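Local coordinates for protein putative mandelate racemase (Zymomonas mobilis, PDB 2OX4) that binds a magnesium ion and is probably a lyase, perhaps a dehydratase, of the mandelate racemase branch of the enolase superfamily, at residues C[125-130]-C[161-166]; C[313-318]-C[338-343]; C[14-19]-C[350-355]. All blocks are in the same frame, centred on the assembly; numbering follows the deposited sequence.

Contact 1. Residues C[125-130]-C[161-166]; sequences DLRVYA and GYDAVK
The Y162 ring carries the methyl of A130 over one face, a CH-pi contact with A130 CB 4.1 Å from the ring centroid. At its edge, V128 CG1 packs 3.7 Å from Y162 CE1, and W137 meets the ring edge-to-face from outside the two segments. A second flat group, the R127 guanidinium, has D163 OD1 at its edge and in its plane. All this sits on two neighbouring parallel strands of the enolase-type beta/alpha barrel, 126-131 and 164-167, joined through helix 147-159 in a beta-alpha-beta unit.

Between the backbones, A130 is bridged to V165: A130 N donates to A164 O at 3.1 Å, and K166 N returns a bond to A130 O at 2.9 Å. A164 N, by contrast, is buried without any partner in the model. R127 runs out fully extended, its CG anti to the backbone N (chi1 -173°), and NE reaches D163 OD1 at 2.8 Å in a salt bridge. Carboxylate and guanidinium planes stand 87° apart. The grip is side-on, with R127 NH2 bonding D163 O (3.1 Å) from above the carbonyl plane; NH2 also pairs with D211.

K166 approaches the Y129 ring obliquely, Y129 CE1 coming 3.4 Å from K166 CB. The lysine then bends at chi3 (89°) and folds its amine back to the ring's hydroxyl. That amine also forms salt bridges with E241, a magnesium ligand, and E342, while the Y129 hydroxyl is bonded to Q315; K166 NZ donates to Y129 OH at 3.0 Å.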
loop_
_atom_site.group_PDB
_atom_site.type_symbol
_atom_site.label_atom_id
_atom_site.label_comp_id
_atom_site.label_asym_id
_atom_site.label_seq_id
_atom_site.Cartn_x
_atom_site.Cartn_y
_atom_site.Cartn_z
ATOM N N ASP C 125 -38.859 -11.198 -15.777
ATOM C CA ASP C 125 -38.930 -12.219 -14.731
ATOM C C ASP C 125 -37.529 -12.494 -14.172
ATOM O O ASP C 125 -36.553 -11.898 -14.631
ATOM C CB ASP C 125 -39.631 -13.508 -15.228
ATOM C CG ASP C 125 -38.790 -14.309 -16.224
ATOM O OD1 ASP C 125 -39.157 -15.475 -16.503
ATOM O OD2 ASP C 125 -37.776 -13.796 -16.745
ATOM N N LEU C 126 -37.439 -13.393 -13.194
ATOM C CA LEU C 126 -36.187 -13.643 -12.477
ATOM C C LEU C 126 -35.838 -15.127 -12.533
ATOM O O LEU C 126 -36.663 -15.972 -12.191
ATOM C CB LEU C 126 -36.331 -13.227 -11.005
ATOM C CG LEU C 126 -36.836 -11.825 -10.636
ATOM C CD1 LEU C 126 -37.067 -11.762 -9.134
ATOM C CD2 LEU C 126 -35.866 -10.745 -11.043
ATOM N N ARG C 127 -34.609 -15.425 -12.942
ATOM C CA ARG C 127 -34.044 -16.763 -12.793
ATOM C C ARG C 127 -33.994 -17.175 -11.324
ATOM O O ARG C 127 -33.684 -16.361 -10.457
ATOM C CB ARG C 127 -32.646 -16.809 -13.393
ATOM C CG ARG C 127 -32.058 -18.197 -13.428
ATOM C CD ARG C 127 -30.631 -18.202 -13.954
ATOM N NE ARG C 127 -30.146 -19.571 -14.083
ATOM C CZ ARG C 127 -28.862 -19.924 -14.128
ATOM N NH1 ARG C 127 -27.898 -19.006 -14.061
ATOM N NH2 ARG C 127 -28.540 -21.206 -14.236
ATOM N N VAL C 128 -34.312 -18.439 -11.049
ATOM C CA VAL C 128 -34.383 -18.944 -9.677
ATOM C C VAL C 128 -33.528 -20.201 -9.526
ATOM O O VAL C 128 -33.436 -21.011 -10.450
ATOM C CB VAL C 128 -35.851 -19.280 -9.262
ATOM C CG1 VAL C 128 -35.912 -19.670 -7.810
ATOM C CG2 VAL C 128 -36.788 -18.089 -9.516
ATOM N N TYR C 129 -32.893 -20.359 -8.364
ATOM C CA TYR C 129 -32.298 -21.641 -8.000
ATOM C C TYR C 129 -33.003 -22.325 -6.837
ATOM O O TYR C 129 -33.559 -21.667 -5.951
ATOM C CB TYR C 129 -30.771 -21.533 -7.772
ATOM C CG TYR C 129 -30.268 -20.827 -6.513
ATOM C CD1 TYR C 129 -30.202 -21.485 -5.278
ATOM C CD2 TYR C 129 -29.778 -19.523 -6.581
ATOM C CE1 TYR C 129 -29.719 -20.840 -4.135
ATOM C CE2 TYR C 129 -29.278 -18.884 -5.452
ATOM C CZ TYR C 129 -29.230 -19.547 -4.244
ATOM O OH TYR C 129 -28.724 -18.895 -3.145
ATOM N N ALA C 130 -33.001 -23.654 -6.868
ATOM C CA ALA C 130 -33.540 -24.461 -5.794
ATOM C C ALA C 130 -32.506 -24.613 -4.681
ATOM O O ALA C 130 -31.451 -25.211 -4.900
ATOM C CB ALA C 130 -33.924 -25.844 -6.347
ATOM N N GLY C 161 -38.269 -27.720 -13.344
ATOM C CA GLY C 161 -37.890 -26.650 -14.271
ATOM C C GLY C 161 -36.763 -25.724 -13.812
ATOM O O GLY C 161 -36.428 -24.766 -14.514
ATOM N N TYR C 162 -36.185 -25.987 -12.636
ATOM C CA TYR C 162 -35.010 -25.211 -12.186
ATOM C C TYR C 162 -33.774 -25.572 -13.017
ATOM O O TYR C 162 -33.541 -26.742 -13.321
ATOM C CB TYR C 162 -34.724 -25.437 -10.697
ATOM C CG TYR C 162 -35.827 -24.974 -9.770
ATOM C CD1 TYR C 162 -35.875 -23.653 -9.311
ATOM C CD2 TYR C 162 -36.830 -25.854 -9.355
ATOM C CE1 TYR C 162 -36.893 -23.225 -8.474
ATOM C CE2 TYR C 162 -37.847 -25.438 -8.511
ATOM C CZ TYR C 162 -37.872 -24.125 -8.074
ATOM O OH TYR C 162 -38.877 -23.712 -7.248
ATOM N N ASP C 163 -32.998 -24.564 -13.400
ATOM C CA ASP C 163 -31.737 -24.800 -14.099
ATOM C C ASP C 163 -30.528 -24.405 -13.238
ATOM O O ASP C 163 -29.432 -24.163 -13.756
ATOM C CB ASP C 163 -31.707 -24.104 -15.469
ATOM C CG ASP C 163 -31.695 -22.568 -15.384
ATOM O OD1 ASP C 163 -31.615 -21.982 -14.286
ATOM O OD2 ASP C 163 -31.762 -21.934 -16.455
ATOM N N ALA C 164 -30.756 -24.347 -11.932
ATOM C CA ALA C 164 -29.698 -24.129 -10.952
ATOM C C ALA C 164 -30.137 -24.664 -9.600
ATOM O O ALA C 164 -31.329 -24.605 -9.237
ATOM C CB ALA C 164 -29.366 -22.633 -10.854
ATOM N N VAL C 165 -29.166 -25.179 -8.848
ATOM C CA VAL C 165 -29.397 -25.676 -7.502
ATOM C C VAL C 165 -28.276 -25.216 -6.570
ATOM O O VAL C 165 -27.159 -24.940 -7.024
ATOM C CB VAL C 165 -29.445 -27.237 -7.472
ATOM C CG1 VAL C 165 -30.622 -27.764 -8.314
ATOM C CG2 VAL C 165 -28.123 -27.829 -7.959
ATOM N N LYS C 166 -28.573 -25.152 -5.274
ATOM C CA LYS C 166 -27.533 -24.914 -4.276
ATOM C C LYS C 166 -27.522 -25.988 -3.202
ATOM O O LYS C 166 -28.567 -26.401 -2.710
ATOM C CB LYS C 166 -27.685 -23.538 -3.627
ATOM C CG LYS C 166 -26.561 -23.202 -2.620
ATOM C CD LYS C 166 -26.664 -21.751 -2.136
ATOM C CE LYS C 166 -27.555 -21.605 -0.910
ATOM N NZ LYS C 166 -27.728 -20.139 -0.612
HETATM O O HOH W 1 -34.225 -21.797 -12.842
#

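Contact 2. Residues C[313-318]-C[338-343]; sequences TVQAHV and FCIHEH
E342 and H317 lie side by side and point the same way, the carboxylate turned 67° from the imidazole, with H317 CD2 3.7 Å from E342 OE1. H317 ND1 is bonded to D290, and with the H317 side chain about 4 Å from the bound magnesium ion and about 3 Å from the side chain of its ligand E267 (nearest atoms), the contact lines the metal site. The glutamate is extended from end to end, CG anti to the backbone N (chi1 176°), bringing E342 OE1 to V318 N at 3.2 Å, a nearly straight bond from above the carboxylate plane. Its other oxygen, OE2, is bonded to S131, with K166 also at hand.

Q315 crosses E342 obliquely, the amide plane 61° from the carboxylate. A bend at chi2 turns the amide onto its own backbone, where Q315 NE2 donates to A316 O at 2.9 Å; a water that accepts from Q315 NE2 donates to E342 OE1 and also sits at the edge of the H317 ring. Q315 OE1 goes to Y129 and Q288. A second water links A316 O to E342 N.

V318 and H341 meet at about a right angle, V318 CG2 3.9 Å from H341 CE1. At the other end C339 N donates to V314 O at 2.8 Å. I340 O is buried without a partner in the model, Q315 CG 3.0 Å away.

The contact joins the last two strands of the barrel, 313-314 and 341-344, flanked by 286-287 and 126-131; helix 322-333 connects them and binds H341 through E325 and E332.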
loop_
_atom_site.group_PDB
_atom_site.type_symbol
_atom_site.label_atom_id
_atom_site.label_comp_id
_atom_site.label_asym_id
_atom_site.label_seq_id
_atom_site.Cartn_x
_atom_site.Cartn_y
_atom_site.Cartn_z
ATOM N N THR C 313 -22.527 -8.631 -8.752
ATOM C CA THR C 313 -23.971 -8.780 -8.939
ATOM C C THR C 313 -24.620 -9.276 -7.663
ATOM O O THR C 313 -23.928 -9.538 -6.687
ATOM C CB THR C 313 -24.314 -9.673 -10.140
ATOM O OG1 THR C 313 -23.800 -10.982 -9.936
ATOM C CG2 THR C 313 -23.750 -9.080 -11.431
ATOM N N VAL C 314 -25.951 -9.370 -7.662
ATOM C CA VAL C 314 -26.702 -9.480 -6.425
ATOM C C VAL C 314 -27.659 -10.668 -6.474
ATOM O O VAL C 314 -28.368 -10.874 -7.462
ATOM C CB VAL C 314 -27.506 -8.185 -6.122
ATOM C CG1 VAL C 314 -28.128 -8.263 -4.729
ATOM C CG2 VAL C 314 -26.608 -6.942 -6.247
ATOM N N GLN C 315 -27.667 -11.452 -5.403
ATOM C CA GLN C 315 -28.759 -12.405 -5.151
ATOM C C GLN C 315 -29.222 -12.171 -3.722
ATOM O O GLN C 315 -28.473 -12.448 -2.798
ATOM C CB GLN C 315 -28.230 -13.855 -5.283
ATOM C CG GLN C 315 -29.195 -14.943 -4.705
ATOM C CD GLN C 315 -28.553 -15.789 -3.619
ATOM O OE1 GLN C 315 -27.637 -16.573 -3.878
ATOM N NE2 GLN C 315 -29.033 -15.633 -2.391
ATOM N N ALA C 316 -30.442 -11.672 -3.526
ATOM C CA ALA C 316 -30.933 -11.472 -2.171
ATOM C C ALA C 316 -30.878 -12.809 -1.435
ATOM O O ALA C 316 -31.246 -13.847 -1.988
ATOM C CB ALA C 316 -32.340 -10.922 -2.164
ATOM N N HIS C 317 -30.406 -12.782 -0.199
ATOM C CA HIS C 317 -30.597 -13.927 0.682
ATOM C C HIS C 317 -32.050 -13.972 1.111
ATOM O O HIS C 317 -32.584 -12.985 1.635
ATOM C CB HIS C 317 -29.701 -13.831 1.907
ATOM C CG HIS C 317 -29.958 -14.902 2.916
ATOM N ND1 HIS C 317 -30.738 -14.695 4.035
ATOM C CD2 HIS C 317 -29.544 -16.190 2.976
ATOM C CE1 HIS C 317 -30.796 -15.812 4.738
ATOM N NE2 HIS C 317 -30.081 -16.734 4.118
ATOM N N VAL C 318 -32.690 -15.116 0.885
ATOM C CA VAL C 318 -34.110 -15.261 1.211
ATOM C C VAL C 318 -34.317 -16.565 1.968
ATOM O O VAL C 318 -34.080 -17.650 1.425
ATOM C CB VAL C 318 -34.998 -15.264 -0.064
ATOM C CG1 VAL C 318 -36.482 -15.310 0.324
ATOM C CG2 VAL C 318 -34.727 -14.022 -0.903
ATOM N N PHE C 338 -28.664 -7.802 -11.094
ATOM C CA PHE C 338 -29.234 -9.001 -10.482
ATOM C C PHE C 338 -28.581 -10.260 -11.061
ATOM O O PHE C 338 -28.392 -10.355 -12.273
ATOM C CB PHE C 338 -30.757 -9.016 -10.744
ATOM C CG PHE C 338 -31.430 -10.337 -10.449
ATOM C CD1 PHE C 338 -31.682 -10.726 -9.139
ATOM C CD2 PHE C 338 -31.845 -11.165 -11.490
ATOM C CE1 PHE C 338 -32.328 -11.939 -8.863
ATOM C CE2 PHE C 338 -32.484 -12.377 -11.230
ATOM C CZ PHE C 338 -32.726 -12.761 -9.917
ATOM N N CYS C 339 -28.252 -11.228 -10.198
ATOM C CA CYS C 339 -27.662 -12.502 -10.632
ATOM C C CYS C 339 -28.744 -13.601 -10.778
ATOM O O CYS C 339 -29.000 -14.110 -11.880
ATOM C CB CYS C 339 -26.591 -12.961 -9.624
ATOM S SG CYS C 339 -25.886 -14.569 -10.027
ATOM N N ILE C 340 -29.379 -13.942 -9.663
ATOM C CA ILE C 340 -30.263 -15.123 -9.573
ATOM C C ILE C 340 -31.038 -15.022 -8.254
ATOM O O ILE C 340 -30.609 -14.315 -7.329
ATOM C CB ILE C 340 -29.458 -16.450 -9.684
ATOM C CG1 ILE C 340 -30.387 -17.639 -9.974
ATOM C CG2 ILE C 340 -28.539 -16.667 -8.463
ATOM C CD1 ILE C 340 -29.643 -18.918 -10.336
ATOM N N HIS C 341 -32.198 -15.668 -8.182
ATOM C CA HIS C 341 -33.026 -15.630 -6.970
ATOM C C HIS C 341 -32.977 -16.966 -6.210
ATOM O O HIS C 341 -33.091 -18.040 -6.802
ATOM C CB HIS C 341 -34.480 -15.265 -7.314
ATOM C CG HIS C 341 -35.385 -15.254 -6.120
ATOM N ND1 HIS C 341 -35.622 -14.117 -5.378
ATOM C CD2 HIS C 341 -36.082 -16.248 -5.518
ATOM C CE1 HIS C 341 -36.433 -14.407 -4.378
ATOM N NE2 HIS C 341 -36.728 -15.695 -4.438
ATOM N N GLU C 342 -32.803 -16.887 -4.896
ATOM C CA GLU C 342 -32.757 -18.062 -4.040
ATOM C C GLU C 342 -34.171 -18.463 -3.645
ATOM O O GLU C 342 -34.904 -17.673 -3.026
ATOM C CB GLU C 342 -31.978 -17.755 -2.765
ATOM C CG GLU C 342 -31.977 -18.923 -1.799
ATOM C CD GLU C 342 -31.134 -18.684 -0.560
ATOM O OE1 GLU C 342 -30.917 -17.510 -0.165
ATOM O OE2 GLU C 342 -30.698 -19.691 0.028
ATOM N N HIS C 343 -34.551 -19.695 -3.971
ATOM C CA HIS C 343 -35.839 -20.195 -3.495
ATOM C C HIS C 343 -35.633 -21.339 -2.515
ATOM O O HIS C 343 -35.216 -22.436 -2.902
ATOM C CB HIS C 343 -36.760 -20.593 -4.656
ATOM C CG HIS C 343 -38.154 -20.923 -4.220
ATOM N ND1 HIS C 343 -38.942 -20.037 -3.511
ATOM C CD2 HIS C 343 -38.897 -22.048 -4.374
ATOM C CE1 HIS C 343 -40.112 -20.600 -3.255
ATOM N NE2 HIS C 343 -40.104 -21.823 -3.754
HETATM O O HOH W 2 -28.066 -16.947 0.020
HETATM O O HOH W 3 -32.939 -14.295 -3.872
HETATM O O HOH W 4 -36.544 -18.426 -0.501
#

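Contact 3. Residues C[14-19]-C[350-355]; sequences HTRPQS and PEYEEL
E351 spends both carboxylate oxygens on the backbone of the opposing loop. Q18 N donates to E351 OE2 at 2.7 Å and S19 N to E351 OE1 at 2.8 Å, each on a syn lone pair. The hydroxyl of S19 adds a third bond: S19 OG reaches E351 OE1 at 2.8 Å, nearly along its C-O bond. A water joins E351 OE2 and E351 N to the Q18 side-chain amide, whose polar atoms are also bonded to R141 N and K139 O.

R16 slides past E351 in the opposite direction. Bent at chi2 and chi3, it curls so that NH2 serves two acceptors in the guanidinium plane: E351 O at 2.9 Å, on a carbonyl lone pair, and E354 OE2 at 2.7 Å, a salt bridge through the anti lone pair. R16 NE turns back to H14 O at 2.9 Å, and a water spans R16 NH1 and E354 OE2. Y352 places its ring edge by S19 OG, while its hydroxyl bonds Q21.

Away from the metal site, the loop is bonded to helix 350-353 of the barrel domain, consistent with the 20s loop of the enolase-superfamily capping domain.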
loop_
_atom_site.group_PDB
_atom_site.type_symbol
_atom_site.label_atom_id
_atom_site.label_comp_id
_atom_site.label_asym_id
_atom_site.label_seq_id
_atom_site.Cartn_x
_atom_site.Cartn_y
_atom_site.Cartn_z
ATOM N N HIS C 14 -44.279 -18.890 16.961
ATOM C CA HIS C 14 -43.898 -20.077 17.726
ATOM C C HIS C 14 -43.154 -21.100 16.870
ATOM O O HIS C 14 -43.310 -21.122 15.645
ATOM C CB HIS C 14 -45.139 -20.717 18.360
ATOM C CG HIS C 14 -45.794 -19.864 19.403
ATOM N ND1 HIS C 14 -47.112 -20.028 19.777
ATOM C CD2 HIS C 14 -45.313 -18.843 20.155
ATOM C CE1 HIS C 14 -47.414 -19.143 20.713
ATOM N NE2 HIS C 14 -46.340 -18.414 20.961
ATOM N N THR C 15 -42.348 -21.937 17.521
ATOM C CA THR C 15 -41.475 -22.892 16.824
ATOM C C THR C 15 -42.179 -23.587 15.664
ATOM O O THR C 15 -43.235 -24.195 15.843
ATOM C CB THR C 15 -40.916 -23.940 17.796
ATOM O OG1 THR C 15 -40.297 -23.268 18.891
ATOM C CG2 THR C 15 -39.888 -24.841 17.107
ATOM N N ARG C 16 -41.612 -23.457 14.472
ATOM C CA ARG C 16 -42.074 -24.216 13.315
ATOM C C ARG C 16 -41.573 -25.660 13.455
ATOM O O ARG C 16 -40.377 -25.881 13.597
ATOM C CB ARG C 16 -41.586 -23.562 12.009
ATOM C CG ARG C 16 -41.868 -22.033 11.871
ATOM C CD ARG C 16 -43.343 -21.691 11.680
ATOM N NE ARG C 16 -44.106 -21.879 12.910
ATOM C CZ ARG C 16 -45.408 -22.145 12.957
ATOM N NH1 ARG C 16 -46.007 -22.304 14.130
ATOM N NH2 ARG C 16 -46.108 -22.248 11.835
ATOM N N PRO C 17 -42.495 -26.641 13.477
ATOM C CA PRO C 17 -42.183 -28.035 13.864
ATOM C C PRO C 17 -41.024 -28.703 13.113
ATOM O O PRO C 17 -40.089 -29.200 13.751
ATOM C CB PRO C 17 -43.492 -28.789 13.585
ATOM C CG PRO C 17 -44.550 -27.752 13.553
ATOM C CD PRO C 17 -43.924 -26.456 13.150
ATOM N N GLN C 18 -41.087 -28.729 11.782
ATOM C CA GLN C 18 -40.087 -29.438 10.979
ATOM C C GLN C 18 -38.724 -28.740 10.980
ATOM O O GLN C 18 -37.679 -29.390 11.096
ATOM C CB GLN C 18 -40.565 -29.575 9.540
ATOM C CG GLN C 18 -41.644 -30.606 9.333
ATOM C CD GLN C 18 -41.670 -31.083 7.902
ATOM O OE1 GLN C 18 -40.877 -31.935 7.511
ATOM N NE2 GLN C 18 -42.564 -30.510 7.102
ATOM N N SER C 19 -38.747 -27.417 10.846
ATOM C CA SER C 19 -37.523 -26.635 10.659
ATOM C C SER C 19 -36.929 -26.170 11.987
ATOM O O SER C 19 -35.733 -25.892 12.072
ATOM C CB SER C 19 -37.774 -25.443 9.725
ATOM O OG SER C 19 -38.679 -24.512 10.308
ATOM N N PRO C 350 -45.561 -26.903 5.100
ATOM C CA PRO C 350 -46.840 -26.351 5.599
ATOM C C PRO C 350 -46.735 -25.370 6.789
ATOM O O PRO C 350 -47.598 -24.501 6.946
ATOM C CB PRO C 350 -47.617 -27.601 6.023
ATOM C CG PRO C 350 -47.017 -28.716 5.214
ATOM C CD PRO C 350 -45.558 -28.380 5.130
ATOM N N GLU C 351 -45.702 -25.513 7.622
ATOM C CA GLU C 351 -45.492 -24.585 8.750
ATOM C C GLU C 351 -45.171 -23.163 8.276
ATOM O O GLU C 351 -45.426 -22.183 8.986
ATOM C CB GLU C 351 -44.369 -25.077 9.657
ATOM C CG GLU C 351 -43.011 -25.281 8.964
ATOM C CD GLU C 351 -42.165 -26.283 9.701
ATOM O OE1 GLU C 351 -40.946 -26.050 9.853
ATOM O OE2 GLU C 351 -42.733 -27.300 10.151
ATOM N N TYR C 352 -44.600 -23.062 7.081
ATOM C CA TYR C 352 -44.348 -21.760 6.467
ATOM C C TYR C 352 -45.520 -21.270 5.609
ATOM O O TYR C 352 -45.896 -20.096 5.684
ATOM C CB TYR C 352 -43.003 -21.743 5.731
ATOM C CG TYR C 352 -41.859 -21.319 6.640
ATOM C CD1 TYR C 352 -41.015 -22.259 7.237
ATOM C CD2 TYR C 352 -41.649 -19.970 6.929
ATOM C CE1 TYR C 352 -39.972 -21.853 8.090
ATOM C CE2 TYR C 352 -40.626 -19.560 7.768
ATOM C CZ TYR C 352 -39.791 -20.498 8.349
ATOM O OH TYR C 352 -38.778 -20.057 9.181
ATOM N N GLU C 353 -46.126 -22.166 4.831
ATOM C CA GLU C 353 -47.311 -21.812 4.030
ATOM C C GLU C 353 -48.467 -21.165 4.802
ATOM O O GLU C 353 -49.125 -20.274 4.281
ATOM C CB GLU C 353 -47.823 -23.012 3.224
ATOM C CG GLU C 353 -46.822 -23.551 2.219
ATOM C CD GLU C 353 -47.176 -24.946 1.712
ATOM O OE1 GLU C 353 -48.228 -25.094 1.047
ATOM O OE2 GLU C 353 -46.394 -25.891 1.973
ATOM N N GLU C 354 -48.721 -21.609 6.035
ATOM C CA GLU C 354 -49.890 -21.138 6.801
ATOM C C GLU C 354 -49.770 -19.697 7.321
ATOM O O GLU C 354 -50.742 -19.119 7.831
ATOM C CB GLU C 354 -50.186 -22.083 7.967
ATOM C CG GLU C 354 -49.102 -22.091 9.051
ATOM C CD GLU C 354 -49.443 -22.997 10.235
ATOM O OE1 GLU C 354 -50.573 -23.528 10.289
ATOM O OE2 GLU C 354 -48.578 -23.176 11.122
ATOM N N LEU C 355 -48.576 -19.124 7.187
ATOM C CA LEU C 355 -48.266 -17.830 7.789
ATOM C C LEU C 355 -48.712 -16.645 6.945
ATOM O O LEU C 355 -48.921 -15.553 7.481
ATOM C CB LEU C 355 -46.764 -17.720 8.082
ATOM C CG LEU C 355 -46.179 -18.784 9.011
ATOM C CD1 LEU C 355 -44.673 -18.585 9.166
ATOM C CD2 LEU C 355 -46.877 -18.747 10.364
HETATM O O HOH W 5 -48.848 -23.618 14.138
HETATM O O HOH W 6 -44.251 -28.337 8.299
#

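Overall arrangement
Contacts 1 and 2 belong to the buried barrel and share one sheet, where strands 126-131 and 341-344 are neighbours; they touch directly, with Y129 N bonded to H341 O. Both approach the magnesium site, contact 1 through K166 and contact 2 through H317. Contact 3 is partly exposed, lies about 23 Å from each of them between centres, and encloses both along the chain. Chemistry follows place: parallel strand pairing with ring packing and the R127-D163 salt bridge in contact 1, a single bridge supplemented by bridging waters in contact 2, and carboxylate-to-amide and arginine bonds joining two domains in contact 3.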